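Local coordinates for cytosol aminopeptidase (Staphylococcus aureus subsp. aureus, PDB 3KZW), which probably removes amino acids, leucine among them, from the N-terminus of peptides as a metal-dependent aminopeptidase of the cytosol (leucine) aminopeptidase family, at residues V371-V376 with T470-Q475; Y378-Q383 with G474-I479. All blocks are in the same frame, centred on the assembly; numbering follows the deposited sequence.

Contact 1. Residues V371-V376 with T470-Q475; sequences VLADAV and THFSGQ. With NA (sodium ion), chain R.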
ATOM      1  N   VAL A 371      22.555 -15.385 -12.633  1.00  2.63           N
ATOM      2  CA  VAL A 371      22.846 -16.149 -13.847  1.00  2.63           C
ATOM      3  C   VAL A 371      23.974 -15.520 -14.667  1.00  2.68           C
ATOM      4  O   VAL A 371      24.741 -16.232 -15.316  1.00  2.73           O
ATOM      5  CB  VAL A 371      21.585 -16.407 -14.727  1.00  2.65           C
ATOM      6  CG1 VAL A 371      20.521 -17.155 -13.933  1.00  2.61           C
ATOM      7  CG2 VAL A 371      21.022 -15.115 -15.315  1.00  2.64           C
ATOM      8  N   LEU A 372      24.074 -14.191 -14.622  1.00  2.68           N
ATOM      9  CA  LEU A 372      25.148 -13.468 -15.297  1.00  2.65           C
ATOM     10  C   LEU A 372      26.491 -13.768 -14.650  1.00  2.70           C
ATOM     11  O   LEU A 372      27.499 -13.903 -15.343  1.00  2.78           O
ATOM     12  CB  LEU A 372      24.889 -11.959 -15.286  1.00  2.64           C
ATOM     13  CG  LEU A 372      23.834 -11.392 -16.241  1.00  2.65           C
ATOM     14  CD1 LEU A 372      23.450  -9.986 -15.817  1.00  2.64           C
ATOM     15  CD2 LEU A 372      24.312 -11.408 -17.693  1.00  2.61           C
ATOM     16  N   ALA A 373      26.494 -13.878 -13.324  1.00  2.69           N
ATOM     17  CA  ALA A 373      27.705 -14.176 -12.562  1.00  2.66           C
ATOM     18  C   ALA A 373      28.374 -15.472 -13.025  1.00  2.69           C
ATOM     19  O   ALA A 373      29.586 -15.502 -13.251  1.00  2.70           O
ATOM     20  CB  ALA A 373      27.389 -14.238 -11.080  1.00  2.66           C
ATOM     21  N   ASP A 374      27.577 -16.533 -13.167  1.00  2.68           N
ATOM     22  CA  ASP A 374      28.072 -17.822 -13.644  1.00  2.66           C
ATOM     23  C   ASP A 374      28.513 -17.744 -15.102  1.00  2.68           C
ATOM     24  O   ASP A 374      29.519 -18.343 -15.487  1.00  2.77           O
ATOM     25  CB  ASP A 374      27.012 -18.916 -13.464  1.00  2.66           C
ATOM     26  CG  ASP A 374      27.054 -19.567 -12.081  1.00  2.69           C
ATOM     27  OD1 ASP A 374      27.928 -19.217 -11.256  1.00  2.73           O
ATOM     28  OD2 ASP A 374      26.207 -20.446 -11.819  1.00  2.61           O
ATOM     29  N   ALA A 375      27.763 -16.991 -15.902  1.00  2.63           N
ATOM     30  CA  ALA A 375      28.056 -16.837 -17.323  1.00  2.61           C
ATOM     31  C   ALA A 375      29.318 -16.007 -17.567  1.00  2.65           C
ATOM     32  O   ALA A 375      30.120 -16.335 -18.445  1.00  2.65           O
ATOM     33  CB  ALA A 375      26.861 -16.235 -18.046  1.00  2.59           C
ATOM     34  N   VAL A 376      29.491 -14.938 -16.787  1.00  2.65           N
ATOM     35  CA  VAL A 376      30.662 -14.065 -16.900  1.00  2.66           C
ATOM     36  C   VAL A 376      31.938 -14.818 -16.522  1.00  2.68           C
ATOM     37  O   VAL A 376      32.949 -14.728 -17.227  1.00  2.72           O
ATOM     38  CB  VAL A 376      30.507 -12.757 -16.068  1.00  2.64           C
ATOM     39  CG1 VAL A 376      31.845 -12.059 -15.876  1.00  2.55           C
ATOM     40  CG2 VAL A 376      29.521 -11.813 -16.739  1.00  2.63           C
ATOM     41  N   THR A 470      30.117  -7.504 -12.349  1.00  2.68           N
ATOM     42  CA  THR A 470      31.489  -7.207 -12.788  1.00  2.68           C
ATOM     43  C   THR A 470      32.560  -7.790 -11.871  1.00  2.70           C
ATOM     44  O   THR A 470      33.744  -7.798 -12.221  1.00  2.82           O
ATOM     45  CB  THR A 470      31.735  -5.694 -12.959  1.00  2.66           C
ATOM     46  OG1 THR A 470      31.379  -5.011 -11.752  1.00  2.76           O
ATOM     47  CG2 THR A 470      30.913  -5.142 -14.122  1.00  2.67           C
ATOM     48  N   HIS A 471      32.143  -8.269 -10.701  1.00  2.70           N
ATOM     49  CA  HIS A 471      33.041  -8.924  -9.750  1.00  2.64           C
ATOM     50  C   HIS A 471      33.624 -10.208 -10.330  1.00  2.64           C
ATOM     51  O   HIS A 471      34.774 -10.544 -10.071  1.00  2.74           O
ATOM     52  CB  HIS A 471      32.296  -9.225  -8.447  1.00  2.66           C
ATOM     53  CG  HIS A 471      33.069 -10.072  -7.479  1.00  2.70           C
ATOM     54  ND1 HIS A 471      34.022  -9.553  -6.628  1.00  2.64           N
ATOM     55  CD2 HIS A 471      33.016 -11.401  -7.217  1.00  2.64           C
ATOM     56  CE1 HIS A 471      34.527 -10.526  -5.890  1.00  2.62           C
ATOM     57  NE2 HIS A 471      33.934 -11.657  -6.227  1.00  2.57           N
ATOM     58  N   PHE A 472      32.824 -10.903 -11.133  1.00  2.67           N
ATOM     59  CA  PHE A 472      33.161 -12.245 -11.606  1.00  2.69           C
ATOM     60  C   PHE A 472      34.085 -12.278 -12.830  1.00  2.69           C
ATOM     61  O   PHE A 472      34.485 -13.354 -13.291  1.00  2.71           O
ATOM     62  CB  PHE A 472      31.880 -13.047 -11.850  1.00  2.61           C
ATOM     63  CG  PHE A 472      31.166 -13.429 -10.585  1.00  2.67           C
ATOM     64  CD1 PHE A 472      30.307 -12.531  -9.957  1.00  2.62           C
ATOM     65  CD2 PHE A 472      31.365 -14.682 -10.010  1.00  2.66           C
ATOM     66  CE1 PHE A 472      29.650 -12.876  -8.779  1.00  2.67           C
ATOM     67  CE2 PHE A 472      30.712 -15.039  -8.834  1.00  2.68           C
ATOM     68  CZ  PHE A 472      29.851 -14.135  -8.216  1.00  2.67           C
ATOM     69  N   SER A 473      34.433 -11.100 -13.339  1.00  2.65           N
ATOM     70  CA  SER A 473      35.345 -10.994 -14.475  1.00  2.68           C
ATOM     71  C   SER A 473      36.800 -10.829 -14.030  1.00  2.74           C
ATOM     72  O   SER A 473      37.722 -10.912 -14.851  1.00  2.73           O
ATOM     73  CB  SER A 473      34.939  -9.830 -15.378  1.00  2.64           C
ATOM     74  OG  SER A 473      34.919  -8.613 -14.655  1.00  2.68           O
ATOM     75  N   GLY A 474      37.001 -10.600 -12.733  1.00  2.68           N
ATOM     76  CA  GLY A 474      38.328 -10.341 -12.192  1.00  2.63           C
ATOM     77  C   GLY A 474      38.829  -8.987 -12.653  1.00  2.69           C
ATOM     78  O   GLY A 474      38.148  -7.975 -12.473  1.00  2.75           O
ATOM     79  N   GLN A 475      40.011  -8.970 -13.263  1.00  2.71           N
ATOM     80  CA  GLN A 475      40.605  -7.734 -13.768  1.00  2.66           C
ATOM     81  C   GLN A 475      40.392  -7.546 -15.272  1.00  2.68           C
ATOM     82  O   GLN A 475      40.831  -6.546 -15.845  1.00  2.73           O
ATOM     83  CB  GLN A 475      42.095  -7.663 -13.414  1.00  2.67           C
ATOM     84  CG  GLN A 475      42.381  -7.587 -11.915  1.00  2.79           C
ATOM     85  CD  GLN A 475      41.714  -6.392 -11.243  1.00  2.93           C
ATOM     86  OE1 GLN A 475      42.119  -5.244 -11.445  1.00  2.93           O
ATOM     87  NE2 GLN A 475      40.688  -6.660 -10.435  1.00  2.77           N
TER
HETATM   88 NA    NA R 497      35.962  -6.754 -12.195  1.00 29.39          NA
HETATM   89  O   HOH W   1      36.596  -6.564 -14.400  1.00  2.00           O
HETATM   90  O   HOH W   2      36.345  -7.086  -9.858  1.00  9.13           O
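Ala373 sets its methyl group over one face of the Phe472 ring, joining helix 368-380 to the loop that leads from helix 461-470 into strand 478-482 in the mixed alpha/beta fold of the catalytic domain. The methyl forms a CH-pi contact: CB lies 3.6 Å from the ring centroid and 15° off the normal, displaced toward the CD1-CE1 side of the rim. His471 CD2, from the neighbouring residue of the loop, lies over the opposite face toward its rim. The Phe472 CG stands anti to the carbonyl carbon (chi1 -71°), which carries the ring across to the helix. Three residues on, Val376 points at the loop and uses CG1, which packs against the backbone where Phe472 passes into Ser473, 3.7 Å from Ser473 N, and touches Ser473 CB as well. The other side of the helix, with Val371, Leu372 and Ala375, rests on strands 278-285 and 328-338. Beyond the apolar patch the loop curls round a sodium ion, bound by Thr470 O, Gly474 O and two waters. Ser473 OG helps hold this curl, donating to Thr470 O at 2.8 Å and accepting a bond from one of the sodium-bound waters.

Contact 2. Residues Y378-Q383 with G474-I479; sequences YANQYQ and GQTPHI. With NA (sodium ion), chain R.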
ATOM      1  N   TYR A 378      32.391 -18.044 -16.624  1.00  2.66           N
ATOM      2  CA  TYR A 378      32.603 -19.011 -17.697  1.00  2.64           C
ATOM      3  C   TYR A 378      33.190 -18.354 -18.946  1.00  2.65           C
ATOM      4  O   TYR A 378      34.064 -18.922 -19.596  1.00  2.68           O
ATOM      5  CB  TYR A 378      31.299 -19.740 -18.035  1.00  2.64           C
ATOM      6  CG  TYR A 378      31.409 -20.702 -19.198  1.00  2.62           C
ATOM      7  CD1 TYR A 378      32.050 -21.935 -19.052  1.00  2.64           C
ATOM      8  CD2 TYR A 378      30.869 -20.385 -20.443  1.00  2.66           C
ATOM      9  CE1 TYR A 378      32.155 -22.823 -20.118  1.00  2.66           C
ATOM     10  CE2 TYR A 378      30.967 -21.266 -21.516  1.00  2.69           C
ATOM     11  CZ  TYR A 378      31.610 -22.481 -21.345  1.00  2.75           C
ATOM     12  OH  TYR A 378      31.708 -23.354 -22.400  1.00  2.79           O
ATOM     13  N   ALA A 379      32.710 -17.156 -19.274  1.00  2.65           N
ATOM     14  CA  ALA A 379      33.204 -16.416 -20.435  1.00  2.65           C
ATOM     15  C   ALA A 379      34.683 -16.050 -20.293  1.00  2.67           C
ATOM     16  O   ALA A 379      35.426 -16.043 -21.277  1.00  2.69           O
ATOM     17  CB  ALA A 379      32.366 -15.169 -20.665  1.00  2.62           C
ATOM     18  N   ASN A 380      35.099 -15.765 -19.060  1.00  2.67           N
ATOM     19  CA  ASN A 380      36.465 -15.345 -18.763  1.00  2.63           C
ATOM     20  C   ASN A 380      37.495 -16.469 -18.922  1.00  2.65           C
ATOM     21  O   ASN A 380      38.693 -16.208 -19.056  1.00  2.68           O
ATOM     22  CB  ASN A 380      36.535 -14.743 -17.356  1.00  2.63           C
ATOM     23  CG  ASN A 380      37.621 -13.691 -17.220  1.00  2.63           C
ATOM     24  OD1 ASN A 380      38.009 -13.044 -18.194  1.00  2.65           O
ATOM     25  ND2 ASN A 380      38.109 -13.504 -16.001  1.00  2.59           N
ATOM     26  N   GLN A 381      37.018 -17.713 -18.911  1.00  2.66           N
ATOM     27  CA  GLN A 381      37.857 -18.891 -19.147  1.00  2.66           C
ATOM     28  C   GLN A 381      38.448 -18.868 -20.557  1.00  2.69           C
ATOM     29  O   GLN A 381      39.539 -19.390 -20.789  1.00  2.72           O
ATOM     30  CB  GLN A 381      37.046 -20.176 -18.967  1.00  2.67           C
ATOM     31  CG  GLN A 381      36.224 -20.250 -17.690  1.00  2.69           C
ATOM     32  CD  GLN A 381      36.949 -20.940 -16.558  1.00  2.88           C
ATOM     33  OE1 GLN A 381      38.081 -20.583 -16.212  1.00  2.98           O
ATOM     34  NE2 GLN A 381      36.296 -21.939 -15.965  1.00  2.88           N
ATOM     35  N   TYR A 382      37.712 -18.265 -21.491  1.00  2.70           N
ATOM     36  CA  TYR A 382      38.147 -18.118 -22.878  1.00  2.66           C
ATOM     37  C   TYR A 382      39.222 -17.042 -23.035  1.00  2.67           C
ATOM     38  O   TYR A 382      39.742 -16.830 -24.136  1.00  2.68           O
ATOM     39  CB  TYR A 382      36.947 -17.802 -23.779  1.00  2.62           C
ATOM     40  CG  TYR A 382      36.023 -18.977 -24.017  1.00  2.66           C
ATOM     41  CD1 TYR A 382      34.970 -19.250 -23.143  1.00  2.71           C
ATOM     42  CD2 TYR A 382      36.195 -19.812 -25.120  1.00  2.66           C
ATOM     43  CE1 TYR A 382      34.114 -20.328 -23.358  1.00  2.63           C
ATOM     44  CE2 TYR A 382      35.346 -20.893 -25.344  1.00  2.68           C
ATOM     45  CZ  TYR A 382      34.309 -21.142 -24.459  1.00  2.69           C
ATOM     46  OH  TYR A 382      33.466 -22.206 -24.671  1.00  2.76           O
ATOM     47  N   GLN A 383      39.551 -16.377 -21.926  1.00  2.67           N
ATOM     48  CA  GLN A 383      40.526 -15.277 -21.890  1.00  2.70           C
ATOM     49  C   GLN A 383      40.240 -14.201 -22.950  1.00  2.69           C
ATOM     50  O   GLN A 383      41.031 -14.009 -23.878  1.00  2.75           O
ATOM     51  CB  GLN A 383      41.964 -15.800 -22.000  1.00  2.67           C
ATOM     52  CG  GLN A 383      42.408 -16.644 -20.816  1.00  2.73           C
ATOM     53  CD  GLN A 383      43.754 -17.299 -21.040  1.00  2.84           C
ATOM     54  OE1 GLN A 383      44.779 -16.622 -21.153  1.00  2.85           O
ATOM     55  NE2 GLN A 383      43.760 -18.629 -21.103  1.00  2.87           N
ATOM     56  N   GLY A 474      37.001 -10.600 -12.733  1.00  2.68           N
ATOM     57  CA  GLY A 474      38.328 -10.341 -12.192  1.00  2.63           C
ATOM     58  C   GLY A 474      38.829  -8.987 -12.653  1.00  2.69           C
ATOM     59  O   GLY A 474      38.148  -7.975 -12.473  1.00  2.75           O
ATOM     60  N   GLN A 475      40.011  -8.970 -13.263  1.00  2.71           N
ATOM     61  CA  GLN A 475      40.605  -7.734 -13.768  1.00  2.66           C
ATOM     62  C   GLN A 475      40.392  -7.546 -15.272  1.00  2.68           C
ATOM     63  O   GLN A 475      40.831  -6.546 -15.845  1.00  2.73           O
ATOM     64  CB  GLN A 475      42.095  -7.663 -13.414  1.00  2.67           C
ATOM     65  CG  GLN A 475      42.381  -7.587 -11.915  1.00  2.79           C
ATOM     66  CD  GLN A 475      41.714  -6.392 -11.243  1.00  2.93           C
ATOM     67  OE1 GLN A 475      42.119  -5.244 -11.445  1.00  2.93           O
ATOM     68  NE2 GLN A 475      40.688  -6.660 -10.435  1.00  2.77           N
ATOM     69  N   THR A 476      39.715  -8.508 -15.899  1.00  2.64           N
ATOM     70  CA  THR A 476      39.380  -8.442 -17.322  1.00  2.63           C
ATOM     71  C   THR A 476      38.457  -7.256 -17.595  1.00  2.64           C
ATOM     72  O   THR A 476      37.468  -7.078 -16.884  1.00  2.71           O
ATOM     73  CB  THR A 476      38.693  -9.742 -17.791  1.00  2.61           C
ATOM     74  OG1 THR A 476      39.497 -10.866 -17.416  1.00  2.64           O
ATOM     75  CG2 THR A 476      38.488  -9.748 -19.302  1.00  2.64           C
ATOM     76  N   PRO A 477      38.789  -6.428 -18.610  1.00  2.65           N
ATOM     77  CA  PRO A 477      37.925  -5.323 -19.023  1.00  2.65           C
ATOM     78  C   PRO A 477      36.475  -5.768 -19.202  1.00  2.63           C
ATOM     79  O   PRO A 477      36.195  -6.677 -19.982  1.00  2.66           O
ATOM     80  CB  PRO A 477      38.535  -4.896 -20.360  1.00  2.66           C
ATOM     81  CG  PRO A 477      39.981  -5.170 -20.193  1.00  2.56           C
ATOM     82  CD  PRO A 477      40.068  -6.416 -19.348  1.00  2.64           C
ATOM     83  N   HIS A 478      35.573  -5.127 -18.464  1.00  2.61           N
ATOM     84  CA  HIS A 478      34.176  -5.541 -18.401  1.00  2.65           C
ATOM     85  C   HIS A 478      33.247  -4.333 -18.503  1.00  2.67           C
ATOM     86  O   HIS A 478      33.385  -3.370 -17.741  1.00  2.69           O
ATOM     87  CB  HIS A 478      33.918  -6.287 -17.085  1.00  2.62           C
ATOM     88  CG  HIS A 478      32.605  -7.010 -17.026  1.00  2.66           C
ATOM     89  ND1 HIS A 478      32.413  -8.127 -16.244  1.00  2.67           N
ATOM     90  CD2 HIS A 478      31.422  -6.778 -17.644  1.00  2.69           C
ATOM     91  CE1 HIS A 478      31.168  -8.550 -16.379  1.00  2.73           C
ATOM     92  NE2 HIS A 478      30.547  -7.751 -17.226  1.00  2.67           N
ATOM     93  N   ILE A 479      32.313  -4.383 -19.450  1.00  2.63           N
ATOM     94  CA  ILE A 479      31.242  -3.393 -19.519  1.00  2.65           C
ATOM     95  C   ILE A 479      29.878  -4.056 -19.320  1.00  2.68           C
ATOM     96  O   ILE A 479      29.537  -5.021 -20.002  1.00  2.73           O
ATOM     97  CB  ILE A 479      31.249  -2.582 -20.835  1.00  2.66           C
ATOM     98  CG1 ILE A 479      32.614  -1.930 -21.067  1.00  2.58           C
ATOM     99  CG2 ILE A 479      30.156  -1.513 -20.796  1.00  2.64           C
ATOM    100  CD1 ILE A 479      32.793  -1.339 -22.449  1.00  2.63           C
TER
HETATM  101 NA    NA R 497      35.962  -6.754 -12.195  1.00 29.39          NA
HETATM  102  O   HOH W   1      36.596  -6.564 -14.400  1.00  2.00           O
HETATM  103  O   HOH W   2      36.345  -7.086  -9.858  1.00  9.13           O
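Asn380 reaches out from the last turn of helix 368-380 and lays its amide alongside the Thr476 side chain, the two sliding past each other in opposite directions. The contact ties the C-terminal part of helix 368-380, which leads into strand 386-391, to the loop before strand 478-482; the two strands are parallel neighbours in the mixed sheet of the catalytic domain. Asn380 OD1 does most of the touching: it lies 2.8 Å from Thr476 OG1, and it also meets CB and CG2 of the threonine, at 3.4 Å from CB. Thr476 OG1 also hydrogen-bonds with Ser473 O, so that the hydroxyl sits between two oxygen atoms. In Thr476 the hydroxyl is opposite the carbonyl carbon (chi1 -52°), and both OG1 and CG2 can therefore face the amide oxygen. Ile387 of strand 386-391 touches both side chains and forms a floor common to them. Asn380 also starts a type I beta turn that closes with Gln383 N on Asn380 O, and Gln383, with positive phi, takes the chain out of its helical course. On the loop side the backbone of Thr476 serves the sodium site from the second shell: a water 2.3 Å from the ion donates a hydrogen bond to Thr476 O, 2.7 Å away.

Contacts 1 and 2 are successive parts of one interface, their centres about 7 Å apart, in which helix 368-380 and then its exit turn run beside the chain from Thr470 to the start of strand 478-482. The first is buried and apolar, the second polar and nearer the surface. His478 bridges them: ND1 probably hydrogen-bonds to Ser473 OG at 3.0 Å, while CE1 packs 3.6 Å from Val376 CG1. Asn380 ND2 also comes within 2.9 Å of Ser473 O. Both contacts adjoin the same sodium ion, sharing Gly474 and the two bound waters, and the loop coordinates this ion through backbone oxygens, with Thr470 and Gly474 as its protein ligands.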